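Side-chain contacts in beta-hexosaminidase LpqI (PDB 6GFV), which cleaves terminal beta-1,4-linked N-acetylglucosamine from peptidoglycan fragments and so takes part in mycobacterial peptidoglycan recycling: residues A[11-16]-A[325-330]; A[79-82]-A[88-91]; A[260-265]-A[330-335]. All blocks are in the same frame, centred on the assembly; numbering follows the deposited sequence.

Contact 1 of 3, residues A[11-16]-A[325-330]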
loop_
_atom_site.group_PDB
_atom_site.type_symbol
_atom_site.label_atom_id
_atom_site.label_comp_id
_atom_site.label_asym_id
_atom_site.label_seq_id
_atom_site.Cartn_x
_atom_site.Cartn_y
_atom_site.Cartn_z
ATOM N N GLY A 11 -19.947 -10.291 4.658
ATOM C CA GLY A 11 -21.290 -9.774 4.529
ATOM C C GLY A 11 -21.351 -8.280 4.355
ATOM O O GLY A 11 -22.381 -7.733 4.003
ATOM N N ILE A 12 -20.229 -7.617 4.592
ATOM C CA ILE A 12 -20.176 -6.165 4.505
ATOM C C ILE A 12 -20.727 -5.587 3.188
ATOM O O ILE A 12 -21.403 -4.565 3.227
ATOM C CB ILE A 12 -18.740 -5.668 4.734
ATOM C CG1 ILE A 12 -18.350 -5.873 6.193
ATOM C CG2 ILE A 12 -18.605 -4.199 4.385
ATOM C CD1 ILE A 12 -19.077 -4.952 7.143
ATOM N N PRO A 13 -20.466 -6.237 2.028
ATOM C CA PRO A 13 -21.054 -5.711 0.787
ATOM C C PRO A 13 -22.572 -5.549 0.783
ATOM O O PRO A 13 -23.043 -4.605 0.154
ATOM C CB PRO A 13 -20.639 -6.742 -0.251
ATOM C CG PRO A 13 -19.335 -7.233 0.240
ATOM C CD PRO A 13 -19.442 -7.259 1.733
ATOM N N ALA A 14 -23.310 -6.431 1.454
ATOM C CA ALA A 14 -24.770 -6.340 1.483
ATOM C C ALA A 14 -25.253 -5.035 2.107
ATOM O O ALA A 14 -26.365 -4.601 1.843
ATOM C CB ALA A 14 -25.371 -7.525 2.231
ATOM N N LEU A 15 -24.411 -4.414 2.930
ATOM C CA LEU A 15 -24.763 -3.181 3.622
ATOM C C LEU A 15 -24.625 -1.919 2.787
ATOM O O LEU A 15 -25.161 -0.886 3.154
ATOM C CB LEU A 15 -23.894 -3.011 4.864
ATOM C CG LEU A 15 -23.792 -4.191 5.809
ATOM C CD1 LEU A 15 -22.861 -3.798 6.928
ATOM C CD2 LEU A 15 -25.167 -4.564 6.341
ATOM N N LEU A 16 -23.890 -1.982 1.684
ATOM C CA LEU A 16 -23.488 -0.752 1.013
ATOM C C LEU A 16 -24.084 -0.541 -0.380
ATOM O O LEU A 16 -24.345 -1.497 -1.110
ATOM C CB LEU A 16 -21.964 -0.706 0.919
ATOM C CG LEU A 16 -21.190 -0.779 2.234
ATOM C CD1 LEU A 16 -19.708 -0.784 1.950
ATOM C CD2 LEU A 16 -21.551 0.400 3.114
ATOM N N ALA A 325 -15.999 -8.401 -8.771
ATOM C CA ALA A 325 -14.639 -7.950 -8.533
ATOM C C ALA A 325 -14.581 -6.876 -7.431
ATOM O O ALA A 325 -13.696 -6.896 -6.581
ATOM C CB ALA A 325 -14.027 -7.437 -9.821
ATOM N N VAL A 326 -15.519 -5.939 -7.469
ATOM C CA VAL A 326 -15.674 -4.940 -6.416
ATOM C C VAL A 326 -16.012 -5.571 -5.055
ATOM O O VAL A 326 -15.406 -5.235 -4.043
ATOM C CB VAL A 326 -16.762 -3.919 -6.793
ATOM C CG1 VAL A 326 -17.033 -2.959 -5.648
ATOM C CG2 VAL A 326 -16.348 -3.154 -8.032
ATOM N N ASP A 327 -16.964 -6.493 -5.035
ATOM C CA ASP A 327 -17.347 -7.143 -3.787
ATOM C C ASP A 327 -16.183 -7.902 -3.146
ATOM O O ASP A 327 -16.010 -7.853 -1.933
ATOM C CB ASP A 327 -18.516 -8.107 -4.005
ATOM C CG ASP A 327 -19.835 -7.399 -4.226
ATOM O OD1 ASP A 327 -19.910 -6.169 -4.032
ATOM O OD2 ASP A 327 -20.809 -8.089 -4.592
ATOM N N ARG A 328 -15.400 -8.607 -3.961
ATOM C CA ARG A 328 -14.277 -9.392 -3.467
ATOM C C ARG A 328 -13.226 -8.510 -2.786
ATOM O O ARG A 328 -12.670 -8.874 -1.766
ATOM C CB ARG A 328 -13.631 -10.178 -4.612
ATOM C CG ARG A 328 -12.878 -11.414 -4.173
ATOM C CD ARG A 328 -12.387 -12.254 -5.369
ATOM N NE ARG A 328 -13.444 -12.612 -6.315
ATOM C CZ ARG A 328 -13.490 -12.205 -7.584
ATOM N NH1 ARG A 328 -12.534 -11.432 -8.080
ATOM N NH2 ARG A 328 -14.490 -12.578 -8.365
ATOM N N SER A 329 -12.958 -7.358 -3.378
ATOM C CA SER A 329 -12.028 -6.404 -2.798
ATOM C C SER A 329 -12.597 -5.735 -1.545
ATOM O O SER A 329 -11.859 -5.480 -0.605
ATOM C CB SER A 329 -11.637 -5.352 -3.826
ATOM O OG SER A 329 -10.750 -5.894 -4.780
ATOM N N VAL A 330 -13.897 -5.451 -1.527
ATOM C CA VAL A 330 -14.508 -4.883 -0.326
ATOM C C VAL A 330 -14.382 -5.830 0.868
ATOM O O VAL A 330 -14.177 -5.389 1.999
ATOM C CB VAL A 330 -16.005 -4.518 -0.531
ATOM C CG1 VAL A 330 -16.667 -4.184 0.806
ATOM C CG2 VAL A 330 -16.141 -3.340 -1.490
#
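Ile12 and Pro13 pack against Val330 where the N-terminal segment meets helix 323-337, the last helix of this family 3 TIM-barrel hydrolase. The apolar part centres on one methyl group. Val330 CG1 lies anti to its own backbone N (chi1 169°), which turns it out to both neighbours. Ile12 CG2 meets Val330 CG1 at 4.1 Å, the two side chains crossing at about a right angle. Pro13 CG lies equally near, 4.1 Å from Val330 CG1, and here the side chains run past each other in opposite directions. Ile12 CG1, beside the backbone N, touches Ala334 on the same helix, while the end of the side chain leads away.

Asp327 meets Pro13 by van der Waals contact, with no polar bond between them. Asp327 bends its carboxylate toward the proline ring, but its OD1 is held by a salt bridge to Lys21 of helix 18-23. That same lysine touches Val330.

Within 11-16 the backbone is curled by bonds from the N atoms of Ala14, Leu15 and Leu16 to the O three residues back, such as Ala14 N to Gly11 O at 3.0 Å. Pro13 points toward the helix from this curl. Its CB stands 3.9 Å from Asp327 OD1.

Contact 2 of 3, residues A[79-82]-A[88-91]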
loop_
_atom_site.group_PDB
_atom_site.type_symbol
_atom_site.label_atom_id
_atom_site.label_comp_id
_atom_site.label_asym_id
_atom_site.label_seq_id
_atom_site.Cartn_x
_atom_site.Cartn_y
_atom_site.Cartn_z
ATOM N N VAL A 79 0.740 5.863 5.877
ATOM C CA VAL A 79 1.908 6.749 5.869
ATOM C C VAL A 79 3.129 6.012 5.308
ATOM O O VAL A 79 3.216 4.789 5.411
ATOM C CB VAL A 79 2.211 7.266 7.307
ATOM C CG1 VAL A 79 2.558 6.110 8.221
ATOM C CG2 VAL A 79 3.311 8.358 7.332
ATOM N N ASP A 80 4.070 6.762 4.738
ATOM C CA ASP A 80 5.380 6.242 4.345
ATOM C C ASP A 80 6.404 6.328 5.464
ATOM O O ASP A 80 7.049 7.357 5.624
ATOM C CB ASP A 80 5.931 7.011 3.140
ATOM C CG ASP A 80 5.206 6.689 1.845
ATOM O OD1 ASP A 80 4.819 5.528 1.639
ATOM O OD2 ASP A 80 5.012 7.612 1.035
ATOM N N GLU A 81 6.588 5.258 6.220
ATOM C CA GLU A 81 7.557 5.300 7.309
ATOM C C GLU A 81 8.550 4.147 7.261
ATOM O O GLU A 81 8.360 3.118 7.911
ATOM C CB GLU A 81 6.841 5.310 8.667
ATOM C CG GLU A 81 6.876 6.665 9.355
ATOM C CD GLU A 81 8.286 7.130 9.700
ATOM O OE1 GLU A 81 9.191 6.278 9.828
ATOM O OE2 GLU A 81 8.494 8.354 9.845
ATOM N N GLU A 82 9.611 4.337 6.483
ATOM C CA GLU A 82 10.645 3.329 6.311
ATOM C C GLU A 82 11.817 3.590 7.250
ATOM O O GLU A 82 12.545 2.666 7.612
ATOM C CB GLU A 82 11.161 3.303 4.865
ATOM C CG GLU A 82 10.080 3.276 3.783
ATOM C CD GLU A 82 10.650 3.415 2.396
ATOM O OE1 GLU A 82 11.870 3.230 2.220
ATOM O OE2 GLU A 82 9.874 3.738 1.485
ATOM N N ARG A 88 8.299 10.155 7.133
ATOM C CA ARG A 88 7.343 11.261 7.273
ATOM C C ARG A 88 7.142 11.754 8.713
ATOM O O ARG A 88 6.983 12.950 8.952
ATOM C CB ARG A 88 5.985 10.863 6.696
ATOM C CG ARG A 88 4.985 12.005 6.670
ATOM C CD ARG A 88 5.472 13.093 5.734
ATOM N NE ARG A 88 4.747 14.357 5.824
ATOM C CZ ARG A 88 5.138 15.388 6.571
ATOM N NH1 ARG A 88 6.231 15.291 7.319
ATOM N NH2 ARG A 88 4.430 16.508 6.574
ATOM N N LEU A 89 7.171 10.835 9.671
ATOM C CA LEU A 89 6.834 11.158 11.054
ATOM C C LEU A 89 8.063 11.324 11.941
ATOM O O LEU A 89 7.980 11.196 13.162
ATOM C CB LEU A 89 5.920 10.073 11.635
ATOM C CG LEU A 89 4.602 9.802 10.898
ATOM C CD1 LEU A 89 3.783 8.705 11.597
ATOM C CD2 LEU A 89 3.782 11.084 10.751
ATOM N N ARG A 90 9.208 11.596 11.325
ATOM C CA ARG A 90 10.456 11.757 12.074
ATOM C C ARG A 90 10.332 12.766 13.230
ATOM O O ARG A 90 10.935 12.589 14.284
ATOM C CB ARG A 90 11.590 12.168 11.128
ATOM C CG ARG A 90 11.342 13.436 10.338
ATOM C CD ARG A 90 12.459 13.681 9.331
ATOM N NE ARG A 90 12.264 14.911 8.576
ATOM C CZ ARG A 90 11.400 15.052 7.574
ATOM N NH1 ARG A 90 10.632 14.037 7.191
ATOM N NH2 ARG A 90 11.297 16.219 6.952
ATOM N N SER A 91 9.535 13.806 13.035
ATOM C CA SER A 91 9.412 14.856 14.045
ATOM C C SER A 91 8.664 14.367 15.282
ATOM O O SER A 91 8.735 14.988 16.340
ATOM C CB SER A 91 8.694 16.070 13.464
ATOM O OG SER A 91 7.308 15.810 13.325
#
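The carboxylate of Glu81 reaches the backbone of Leu89 with its OE2. Leu89 N donates to Glu81 OE2 at 2.8 Å; the oxygen accepts with its anti lone pair, the one pointing away from OE1, and the N-H...O angle is 148°. A bend at chi2 (-63°) brings the carboxylate to the loop. Arg88 N also lies 3.3 Å from Glu81 OE2, but at a poor angle. Arg88 N instead makes a weak, nearly straight bond to Asp80 O at 3.4 Å. OE2 takes a further bond from Ser87 OG, and OE1 forms a salt bridge with Arg119, so both oxygens of this buried group are engaged.

Apolar packing lies beside these bonds. Val79 CG2 touches Arg88 CB at 3.7 Å, with the two side chains at about a right angle, and Leu89 CG at 4.1 Å. The end of Arg88 leads away from Val79, and its NE is bonded to Gly51 O. Asp80 and Arg88 are assigned to substrate binding by similarity, so the contact lies at the probable sugar site.

Segment 79-82 lies on strand 76-83, which pairs antiparallel with 86-87; segment 88-91 is the loop just after that strand. Val79 is bonded through its backbone to Phe132, and helix 109-126 packs Met123 on Glu81 and Leu89.

Contact 3 of 3, residues A[260-265]-A[330-335]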
loop_
_atom_site.group_PDB
_atom_site.type_symbol
_atom_site.label_atom_id
_atom_site.label_comp_id
_atom_site.label_asym_id
_atom_site.label_seq_id
_atom_site.Cartn_x
_atom_site.Cartn_y
_atom_site.Cartn_z
ATOM N N PRO A 260 -0.373 -19.230 -2.499
ATOM C CA PRO A 260 -1.204 -18.135 -3.024
ATOM C C PRO A 260 -1.332 -16.978 -2.025
ATOM O O PRO A 260 -1.142 -17.228 -0.843
ATOM C CB PRO A 260 -2.564 -18.800 -3.257
ATOM C CG PRO A 260 -2.334 -20.254 -3.138
ATOM C CD PRO A 260 -1.154 -20.448 -2.257
ATOM N N PHE A 261 -1.642 -15.764 -2.490
ATOM C CA PHE A 261 -1.824 -14.608 -1.598
ATOM C C PHE A 261 -3.216 -14.009 -1.721
ATOM O O PHE A 261 -3.598 -13.553 -2.790
ATOM C CB PHE A 261 -0.781 -13.511 -1.877
ATOM C CG PHE A 261 -0.901 -12.313 -0.969
ATOM C CD1 PHE A 261 -0.613 -12.413 0.382
ATOM C CD2 PHE A 261 -1.295 -11.080 -1.469
ATOM C CE1 PHE A 261 -0.724 -11.293 1.220
ATOM C CE2 PHE A 261 -1.413 -9.969 -0.637
ATOM C CZ PHE A 261 -1.112 -10.079 0.701
ATOM N N ASP A 262 -3.958 -14.004 -0.618
ATOM C CA ASP A 262 -5.326 -13.496 -0.602
ATOM C C ASP A 262 -5.489 -12.252 0.296
ATOM O O ASP A 262 -6.601 -11.860 0.616
ATOM C CB ASP A 262 -6.286 -14.602 -0.147
ATOM C CG ASP A 262 -7.741 -14.288 -0.465
ATOM O OD1 ASP A 262 -8.027 -13.837 -1.582
ATOM O OD2 ASP A 262 -8.603 -14.482 0.408
ATOM N N GLY A 263 -4.373 -11.661 0.718
ATOM C CA GLY A 263 -4.387 -10.423 1.476
ATOM C C GLY A 263 -4.621 -9.191 0.617
ATOM O O GLY A 263 -4.852 -9.320 -0.583
ATOM N N PRO A 264 -4.574 -7.981 1.229
ATOM C CA PRO A 264 -4.825 -6.724 0.510
ATOM C C PRO A 264 -3.661 -6.306 -0.407
ATOM O O PRO A 264 -2.506 -6.306 0.011
ATOM C CB PRO A 264 -5.021 -5.703 1.651
ATOM C CG PRO A 264 -4.111 -6.222 2.733
ATOM C CD PRO A 264 -4.162 -7.737 2.627
ATOM N N VAL A 265 -3.994 -5.943 -1.641
ATOM C CA VAL A 265 -3.035 -5.491 -2.642
ATOM C C VAL A 265 -3.219 -3.998 -2.976
ATOM O O VAL A 265 -4.317 -3.569 -3.327
ATOM C CB VAL A 265 -3.152 -6.308 -3.954
ATOM C CG1 VAL A 265 -2.224 -5.749 -4.999
ATOM C CG2 VAL A 265 -2.845 -7.770 -3.701
ATOM N N VAL A 330 -13.897 -5.451 -1.527
ATOM C CA VAL A 330 -14.508 -4.883 -0.326
ATOM C C VAL A 330 -14.382 -5.830 0.868
ATOM O O VAL A 330 -14.177 -5.389 1.999
ATOM C CB VAL A 330 -16.005 -4.518 -0.531
ATOM C CG1 VAL A 330 -16.667 -4.184 0.806
ATOM C CG2 VAL A 330 -16.141 -3.340 -1.490
ATOM N N VAL A 331 -14.463 -7.130 0.613
ATOM C CA VAL A 331 -14.324 -8.123 1.678
ATOM C C VAL A 331 -12.895 -8.156 2.201
ATOM O O VAL A 331 -12.668 -8.273 3.398
ATOM C CB VAL A 331 -14.747 -9.542 1.198
ATOM C CG1 VAL A 331 -14.425 -10.597 2.251
ATOM C CG2 VAL A 331 -16.230 -9.562 0.848
ATOM N N ARG A 332 -11.935 -8.022 1.299
ATOM C CA ARG A 332 -10.534 -7.997 1.687
ATOM C C ARG A 332 -10.216 -6.776 2.543
ATOM O O ARG A 332 -9.444 -6.857 3.491
ATOM C CB ARG A 332 -9.634 -8.022 0.448
ATOM C CG ARG A 332 -9.546 -9.371 -0.202
ATOM C CD ARG A 332 -8.347 -9.463 -1.108
ATOM N NE ARG A 332 -8.381 -10.678 -1.912
ATOM C CZ ARG A 332 -8.812 -10.725 -3.167
ATOM N NH1 ARG A 332 -9.227 -9.626 -3.764
ATOM N NH2 ARG A 332 -8.805 -11.868 -3.834
ATOM N N VAL A 333 -10.828 -5.642 2.226
ATOM C CA VAL A 333 -10.491 -4.449 2.975
ATOM C C VAL A 333 -11.190 -4.483 4.344
ATOM O O VAL A 333 -10.605 -4.069 5.339
ATOM C CB VAL A 333 -10.808 -3.155 2.174
ATOM C CG1 VAL A 333 -10.081 -3.185 0.839
ATOM C CG2 VAL A 333 -12.266 -2.980 1.948
ATOM N N ALA A 334 -12.393 -5.049 4.420
ATOM C CA ALA A 334 -13.036 -5.220 5.721
ATOM C C ALA A 334 -12.172 -6.081 6.648
ATOM O O ALA A 334 -12.007 -5.763 7.826
ATOM C CB ALA A 334 -14.430 -5.832 5.563
ATOM N N THR A 335 -11.627 -7.161 6.103
ATOM C CA THR A 335 -10.792 -8.099 6.839
ATOM C C THR A 335 -9.538 -7.390 7.325
ATOM O O THR A 335 -9.113 -7.567 8.457
ATOM C CB THR A 335 -10.387 -9.341 5.955
ATOM O OG1 THR A 335 -11.551 -10.036 5.504
ATOM C CG2 THR A 335 -9.517 -10.299 6.721
#
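Asp262 and Arg332 form a surface salt bridge between the loop leading into strand 265-267 of the TIM barrel and the final helix, 323-337. Their side chains cross at about a right angle, and the carboxylate and guanidinium planes stand 79° apart. The arginine grips side-on, with NE and NH2 both directed at one oxygen. Arg332 NH2 lies 3.1 Å from Asp262 OD1 and meets it nearly along the C-O bond. Arg332 NE is 3.2 Å from the same Asp262 OD1 but comes from well above the carboxylate plane. The oxygen lies at the edge of the guanidinium, close to its plane.

The reach depends on the arginine chain, which is extended from CG to NE. The aspartate has its CG anti to the backbone N (chi1 -164°), beside its carbonyl carbon. This sets OD1 and the backbone O of Asp262 within reach of the same nitrogen: Arg332 NE also makes a weak bond to Asp262 O, at 3.3 Å.

The remaining nitrogen, NH1, has a salt bridge to Asp295, so the guanidinium joins two acidic residues and its rotation is restrained. Asp295 OD2 in turn accepts the backbone N of Val265. Gly263 O is bonded to Arg251 NH1, and Arg332 CD rests 3.5 Å from this Gly263 O.

From the N terminus the chain reaches contact 1 first, at residues 11-16. The loop closed there spans most of the protein and ends on helix 323-337. Contact 2 is nested inside it: a short local loop that joins strand 76-83 to the segment after strand 86-87. Contact 3 opens later, at 260-265, and closes on the same helix. It therefore crosses contact 1 and follows contact 2 in series. Contacts 1 and 3 share Val330 and touch directly, Pro13 CG lying 3.9 Å from Val331 CG2. Together they tie the N-terminal segment and a barrel loop to the last helix. Contact 2 lies on the opposite side of the chain's centre, at the probable substrate site.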